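Possible thiamine biosynthesis enzyme (Candida albicans, PDB 2X7Q) is of unknown function but has the fold of a periplasmic solute-binding protein and probably binds a small, still unidentified ligand, perhaps one linked to thiamine biosynthesis. Local coordinates at residues Asn60-Asn65 against Glu86-Leu91; Glu75-Asp80 against Ser202-Thr207. The protein carries 1 engineered substitution. All coordinates share one frame; numbering follows the deposited sequence.

Contact 1: residues Asn60-Asn65 against Glu86-Leu91. With CA (calcium ion), chain C.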
loop_
_atom_site.group_PDB
_atom_site.type_symbol
_atom_site.label_atom_id
_atom_site.label_comp_id
_atom_site.label_asym_id
_atom_site.label_seq_id
_atom_site.Cartn_x
_atom_site.Cartn_y
_atom_site.Cartn_z
ATOM N N ASN A 60 3.722 9.989 -7.856
ATOM C CA ASN A 60 4.065 11.335 -8.299
ATOM C C ASN A 60 5.529 11.666 -8.014
ATOM O O ASN A 60 6.208 12.284 -8.832
ATOM C CB ASN A 60 3.153 12.371 -7.637
ATOM C CG ASN A 60 1.726 12.289 -8.130
ATOM O OD1 ASN A 60 1.443 11.646 -9.138
ATOM N ND2 ASN A 60 0.816 12.946 -7.420
ATOM N N LEU A 61 6.006 11.247 -6.847
ATOM C CA LEU A 61 7.391 11.476 -6.454
ATOM C C LEU A 61 8.351 10.704 -7.357
ATOM O O LEU A 61 9.439 11.183 -7.671
ATOM C CB LEU A 61 7.602 11.083 -4.990
ATOM C CG LEU A 61 6.806 11.880 -3.954
ATOM C CD1 LEU A 61 7.000 11.305 -2.560
ATOM C CD2 LEU A 61 7.193 13.352 -3.990
ATOM N N LEU A 62 7.944 9.509 -7.772
ATOM C CA LEU A 62 8.748 8.707 -8.687
ATOM C C LEU A 62 8.775 9.348 -10.069
ATOM O O LEU A 62 9.798 9.332 -10.752
ATOM C CB LEU A 62 8.201 7.281 -8.782
ATOM C CG LEU A 62 8.289 6.428 -7.517
ATOM C CD1 LEU A 62 7.677 5.056 -7.755
ATOM C CD2 LEU A 62 9.733 6.301 -7.062
ATOM N N ASN A 63 7.643 9.918 -10.472
ATOM C CA ASN A 63 7.527 10.569 -11.770
ATOM C C ASN A 63 8.367 11.837 -11.870
ATOM O O ASN A 63 8.900 12.153 -12.930
ATOM C CB ASN A 63 6.062 10.886 -12.080
ATOM C CG ASN A 63 5.229 9.640 -12.309
ATOM O OD1 ASN A 63 5.761 8.539 -12.450
ATOM N ND2 ASN A 63 3.911 9.809 -12.353
ATOM N N SER A 64 8.480 12.559 -10.761
ATOM C CA SER A 64 9.237 13.806 -10.732
ATOM C C SER A 64 10.688 13.573 -10.313
ATOM O O SER A 64 11.474 14.516 -10.222
ATOM C CB SER A 64 8.575 14.814 -9.791
ATOM O OG SER A 64 8.483 14.296 -8.476
ATOM N N ASN A 65 11.028 12.311 -10.061
ATOM C CA ASN A 65 12.377 11.932 -9.645
ATOM C C ASN A 65 12.784 12.523 -8.298
ATOM O O ASN A 65 13.973 12.619 -7.990
ATOM C CB ASN A 65 13.406 12.308 -10.713
ATOM C CG ASN A 65 13.171 11.593 -12.025
ATOM O OD1 ASN A 65 13.340 12.174 -13.093
ATOM N ND2 ASN A 65 12.785 10.326 -11.951
ATOM N N GLU A 86 5.027 3.546 -18.322
ATOM C CA GLU A 86 6.130 2.635 -18.601
ATOM C C GLU A 86 7.400 3.020 -17.853
ATOM O O GLU A 86 8.441 2.388 -18.023
ATOM C CB GLU A 86 6.405 2.563 -20.107
ATOM C CG GLU A 86 7.181 3.746 -20.674
ATOM C CD GLU A 86 6.305 4.946 -20.985
ATOM O OE1 GLU A 86 5.193 5.039 -20.430
ATOM O OE2 GLU A 86 6.738 5.808 -21.779
ATOM N N ASN A 87 7.308 4.051 -17.020
ATOM C CA ASN A 87 8.455 4.501 -16.240
ATOM C C ASN A 87 8.358 4.096 -14.773
ATOM O O ASN A 87 9.124 4.570 -13.935
ATOM C CB ASN A 87 8.648 6.012 -16.382
ATOM C CG ASN A 87 9.134 6.406 -17.764
ATOM O OD1 ASN A 87 9.896 5.675 -18.398
ATOM N ND2 ASN A 87 8.693 7.564 -18.240
ATOM N N ILE A 88 7.411 3.212 -14.475
ATOM C CA ILE A 88 7.267 2.661 -13.133
ATOM C C ILE A 88 7.592 1.172 -13.143
ATOM O O ILE A 88 7.072 0.421 -13.970
ATOM C CB ILE A 88 5.841 2.865 -12.585
ATOM C CG1 ILE A 88 5.566 4.352 -12.356
ATOM C CG2 ILE A 88 5.655 2.095 -11.289
ATOM C CD1 ILE A 88 6.440 4.975 -11.289
ATOM N N HIS A 89 8.456 0.751 -12.224
ATOM C CA HIS A 89 8.872 -0.645 -12.152
ATOM C C HIS A 89 8.614 -1.256 -10.778
ATOM O O HIS A 89 9.047 -0.720 -9.757
ATOM C CB HIS A 89 10.355 -0.780 -12.509
ATOM C CG HIS A 89 10.647 -0.587 -13.963
ATOM N ND1 HIS A 89 10.783 0.660 -14.538
ATOM C CD2 HIS A 89 10.839 -1.481 -14.961
ATOM C CE1 HIS A 89 11.042 0.524 -15.824
ATOM N NE2 HIS A 89 11.081 -0.765 -16.109
ATOM N N VAL A 90 7.906 -2.381 -10.763
ATOM C CA VAL A 90 7.693 -3.136 -9.535
ATOM C C VAL A 90 8.818 -4.150 -9.361
ATOM O O VAL A 90 8.900 -5.132 -10.101
ATOM C CB VAL A 90 6.340 -3.871 -9.544
ATOM C CG1 VAL A 90 6.180 -4.703 -8.280
ATOM C CG2 VAL A 90 5.196 -2.877 -9.682
ATOM N N LEU A 91 9.677 -3.910 -8.376
ATOM C CA LEU A 91 10.877 -4.718 -8.186
ATOM C C LEU A 91 10.620 -6.007 -7.411
ATOM O O LEU A 91 11.033 -7.087 -7.836
ATOM C CB LEU A 91 11.962 -3.897 -7.487
ATOM C CG LEU A 91 12.427 -2.642 -8.225
ATOM C CD1 LEU A 91 13.432 -1.871 -7.389
ATOM C CD2 LEU A 91 13.016 -3.009 -9.577
HETATM CA CA CA C . 13.002 11.529 -15.898
HETATM O O HOH W 1 8.122 7.076 -13.109
#
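Leu-62 and Asn-63, in the last turn of a helix, face Asn-87 and Ile-88, where a strand begins. The CA atoms of Leu-62 and Ile-88 are 7.6 Å apart, and no direct hydrogen bond joins the two backbones. The helix ends in a Schellman motif. Asn-65 has positive phi (64°), and its N makes a weak bond back to Leu-62 O.

Ile-88 carries the contact through one methyl. Its CG1 is anti to the carbonyl carbon (chi1 -67°), and the CD1 beyond it reaches the helix. There Ile-88 CD1 meets Leu-62 CD1 at 3.7 Å, and the two side chains cross at about a right angle. The same methyl also touches the amide oxygen of Asn-63, with Asn-63 OD1 3.8 Å from Ile-88 CD1.

A water completes the join on the polar side. It donates to Asn-63 OD1 at 2.9 Å and to Asn-87 O at 2.8 Å, and so ties the helix end to the residue just before the strand. Asn-63 OD1 also receives a weak hydrogen bond from Asn-85 ND2. Beyond the helix end, Asn-65 OD1 lies 2.9 Å from a calcium ion, a rather long metal contact.

The pairing joins helix 55-63 to strand 88-95, an outermost strand of its five-stranded mixed sheet. It is helix-on-sheet packing in an alpha/beta domain of the periplasmic-binding-protein fold. Helix 74-82 packs against both partners: Leu-62 touches Phe-77, and Ile-88 touches Asp-80 and Ile-81. Within the sheet, strand 203-208 is the neighbour of strand 88-95.

Contact 2: residues Glu75-Asp80 against Ser202-Thr207; sequences EAFIAD and SWVVAT
The ring of Phe-77 lies against Ala-206 and Val-204, two strand residues whose side chains point toward the helix. Ala-206 covers one face of the ring. Its CB is 3.7 Å from the ring centroid of Phe-77 and 21° off the normal, a CH-pi contact. The methyl is displaced toward the rim, on the CD1 and CE1 side, and Ala-206 CB comes to 3.5 Å from Phe-77 CE1.

Val-204 CG2 comes in obliquely near CD2 and CE2, on the same side of the ring plane as Ala-206, and lies 3.6 Å from Phe-77 CD2. The chi1 of -63° in Val-204 puts CG2, and not CG1, next to the ring. The side chains of Phe-77 and Val-204 run past each other in opposite directions. In Phe-77, CG is anti to the carbonyl carbon (chi1 -63°), which carries the ring out from the helix to the strand. Residues 204 and 206 are alternate residues of the strand, so their side chains share the side that faces the helix. All three touching residues are buried, and the contact between them is apolar.

A water bridges the segments at Glu-75 and Ser-202. It donates to Glu-75 OE1 at 2.7 Å and to Ser-202 O at 2.7 Å. Trp-200 NE1 gives a second hydrogen bond to the same carboxylate oxygen, so the buried Glu-75 OE1 is held by two donors.

The contact packs helix 74-82 onto strand 203-208 of the five-stranded mixed sheet, as part of the helix layer of an alpha/beta domain in the periplasmic-binding-protein fold. That strand runs antiparallel to both its neighbours, 69-73 and 88-95. Helix 55-63 packs beside the ring through Ile-59, and Ala-70 of strand 69-73 also touches it.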
loop_
_atom_site.group_PDB
_atom_site.type_symbol
_atom_site.label_atom_id
_atom_site.label_comp_id
_atom_site.label_asym_id
_atom_site.label_seq_id
_atom_site.Cartn_x
_atom_site.Cartn_y
_atom_site.Cartn_z
ATOM N N GLU A 75 -1.858 -2.593 -5.805
ATOM C CA GLU A 75 -2.803 -2.208 -6.851
ATOM C C GLU A 75 -2.502 -0.823 -7.418
ATOM O O GLU A 75 -2.742 -0.565 -8.595
ATOM C CB GLU A 75 -4.250 -2.278 -6.347
ATOM C CG GLU A 75 -4.633 -1.207 -5.335
ATOM C CD GLU A 75 -4.288 -1.593 -3.913
ATOM O OE1 GLU A 75 -3.704 -2.677 -3.716
ATOM O OE2 GLU A 75 -4.604 -0.813 -2.992
ATOM N N ALA A 76 -1.973 0.060 -6.578
ATOM C CA ALA A 76 -1.653 1.421 -6.994
ATOM C C ALA A 76 -0.632 1.426 -8.130
ATOM O O ALA A 76 -0.788 2.146 -9.115
ATOM C CB ALA A 76 -1.134 2.226 -5.811
ATOM N N PHE A 77 0.417 0.626 -7.978
ATOM C CA PHE A 77 1.483 0.563 -8.971
ATOM C C PHE A 77 1.080 -0.270 -10.185
ATOM O O PHE A 77 1.365 0.103 -11.322
ATOM C CB PHE A 77 2.764 0.002 -8.348
ATOM C CG PHE A 77 3.333 0.861 -7.251
ATOM C CD1 PHE A 77 4.032 2.020 -7.552
ATOM C CD2 PHE A 77 3.171 0.510 -5.919
ATOM C CE1 PHE A 77 4.557 2.813 -6.548
ATOM C CE2 PHE A 77 3.696 1.298 -4.909
ATOM C CZ PHE A 77 4.388 2.451 -5.224
ATOM N N ILE A 78 0.417 -1.395 -9.940
ATOM C CA ILE A 78 -0.029 -2.266 -11.023
ATOM C C ILE A 78 -0.987 -1.540 -11.961
ATOM O O ILE A 78 -0.850 -1.615 -13.182
ATOM C CB ILE A 78 -0.721 -3.535 -10.489
ATOM C CG1 ILE A 78 0.241 -4.347 -9.622
ATOM C CG2 ILE A 78 -1.247 -4.381 -11.642
ATOM C CD1 ILE A 78 1.482 -4.812 -10.356
ATOM N N ALA A 79 -1.959 -0.839 -11.386
ATOM C CA ALA A 79 -2.933 -0.100 -12.182
ATOM C C ALA A 79 -2.266 1.029 -12.961
ATOM O O ALA A 79 -2.548 1.226 -14.142
ATOM C CB ALA A 79 -4.042 0.444 -11.295
ATOM N N ASP A 80 -1.376 1.762 -12.296
ATOM C CA ASP A 80 -0.674 2.873 -12.928
ATOM C C ASP A 80 0.120 2.393 -14.142
ATOM O O ASP A 80 0.149 3.059 -15.177
ATOM C CB ASP A 80 0.254 3.558 -11.921
ATOM C CG ASP A 80 0.633 4.967 -12.340
ATOM O OD1 ASP A 80 -0.280 5.792 -12.557
ATOM O OD2 ASP A 80 1.843 5.253 -12.447
ATOM N N SER A 202 -0.254 -7.168 -0.440
ATOM C CA SER A 202 -0.622 -5.767 -0.246
ATOM C C SER A 202 0.452 -4.730 -0.586
ATOM O O SER A 202 0.129 -3.636 -1.049
ATOM C CB SER A 202 -1.135 -5.545 1.179
ATOM O OG SER A 202 -0.201 -5.995 2.138
ATOM N N TRP A 203 1.719 -5.062 -0.358
ATOM C CA TRP A 203 2.788 -4.079 -0.525
ATOM C C TRP A 203 3.911 -4.543 -1.450
ATOM O O TRP A 203 4.281 -5.717 -1.458
ATOM C CB TRP A 203 3.355 -3.688 0.841
ATOM C CG TRP A 203 2.365 -2.968 1.707
ATOM C CD1 TRP A 203 1.338 -3.521 2.413
ATOM C CD2 TRP A 203 2.308 -1.554 1.961
ATOM N NE1 TRP A 203 0.647 -2.544 3.088
ATOM C CE2 TRP A 203 1.220 -1.334 2.827
ATOM C CE3 TRP A 203 3.072 -0.466 1.534
ATOM C CZ2 TRP A 203 0.880 -0.054 3.276
ATOM C CZ3 TRP A 203 2.730 0.799 1.984
ATOM C CH2 TRP A 203 1.645 0.994 2.845
ATOM N N VAL A 204 4.448 -3.604 -2.224
ATOM C CA VAL A 204 5.541 -3.892 -3.146
ATOM C C VAL A 204 6.574 -2.771 -3.121
ATOM O O VAL A 204 6.293 -1.664 -2.655
ATOM C CB VAL A 204 5.038 -4.060 -4.591
ATOM C CG1 VAL A 204 4.106 -5.253 -4.702
ATOM C CG2 VAL A 204 4.350 -2.787 -5.063
ATOM N N VAL A 205 7.770 -3.065 -3.620
ATOM C CA VAL A 205 8.819 -2.060 -3.733
ATOM C C VAL A 205 8.926 -1.600 -5.183
ATOM O O VAL A 205 9.178 -2.406 -6.078
ATOM C CB VAL A 205 10.181 -2.610 -3.271
ATOM C CG1 VAL A 205 11.269 -1.562 -3.453
ATOM C CG2 VAL A 205 10.104 -3.063 -1.821
ATOM N N ALA A 206 8.724 -0.306 -5.417
ATOM C CA ALA A 206 8.741 0.223 -6.777
ATOM C C ALA A 206 9.833 1.267 -6.985
ATOM O O ALA A 206 10.318 1.878 -6.029
ATOM C CB ALA A 206 7.379 0.793 -7.146
ATOM N N THR A 207 10.205 1.467 -8.246
ATOM C CA THR A 207 11.212 2.456 -8.606
ATOM C C THR A 207 10.891 3.048 -9.973
ATOM O O THR A 207 9.939 2.628 -10.631
ATOM C CB THR A 207 12.622 1.837 -8.640
ATOM O OG1 THR A 207 13.599 2.869 -8.823
ATOM C CG2 THR A 207 12.735 0.827 -9.771
HETATM O O HOH W 2 -2.579 -3.667 -1.481
#

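Contacts 1 and 2 are centred about 10 Å apart and belong to one helix-on-sheet layer. Strands 88-95 and 203-208 are neighbours in the sheet. Probable hydrogen bonds join them, from Leu-91 N to Val-205 O at 2.8 Å and from His-89 N to Thr-207 O at 2.9 Å. Side chains add to this, with Leu-91 CD1 3.7 Å from Thr-207 CG2. The segments alternate along the chain, and helix 74-82 of contact 2 leads into strand 88-95 of contact 1. Besides the ion at Asn-65, a second calcium is about 10 Å from the side chain of Ile-88. No bound solute marks a pocket here.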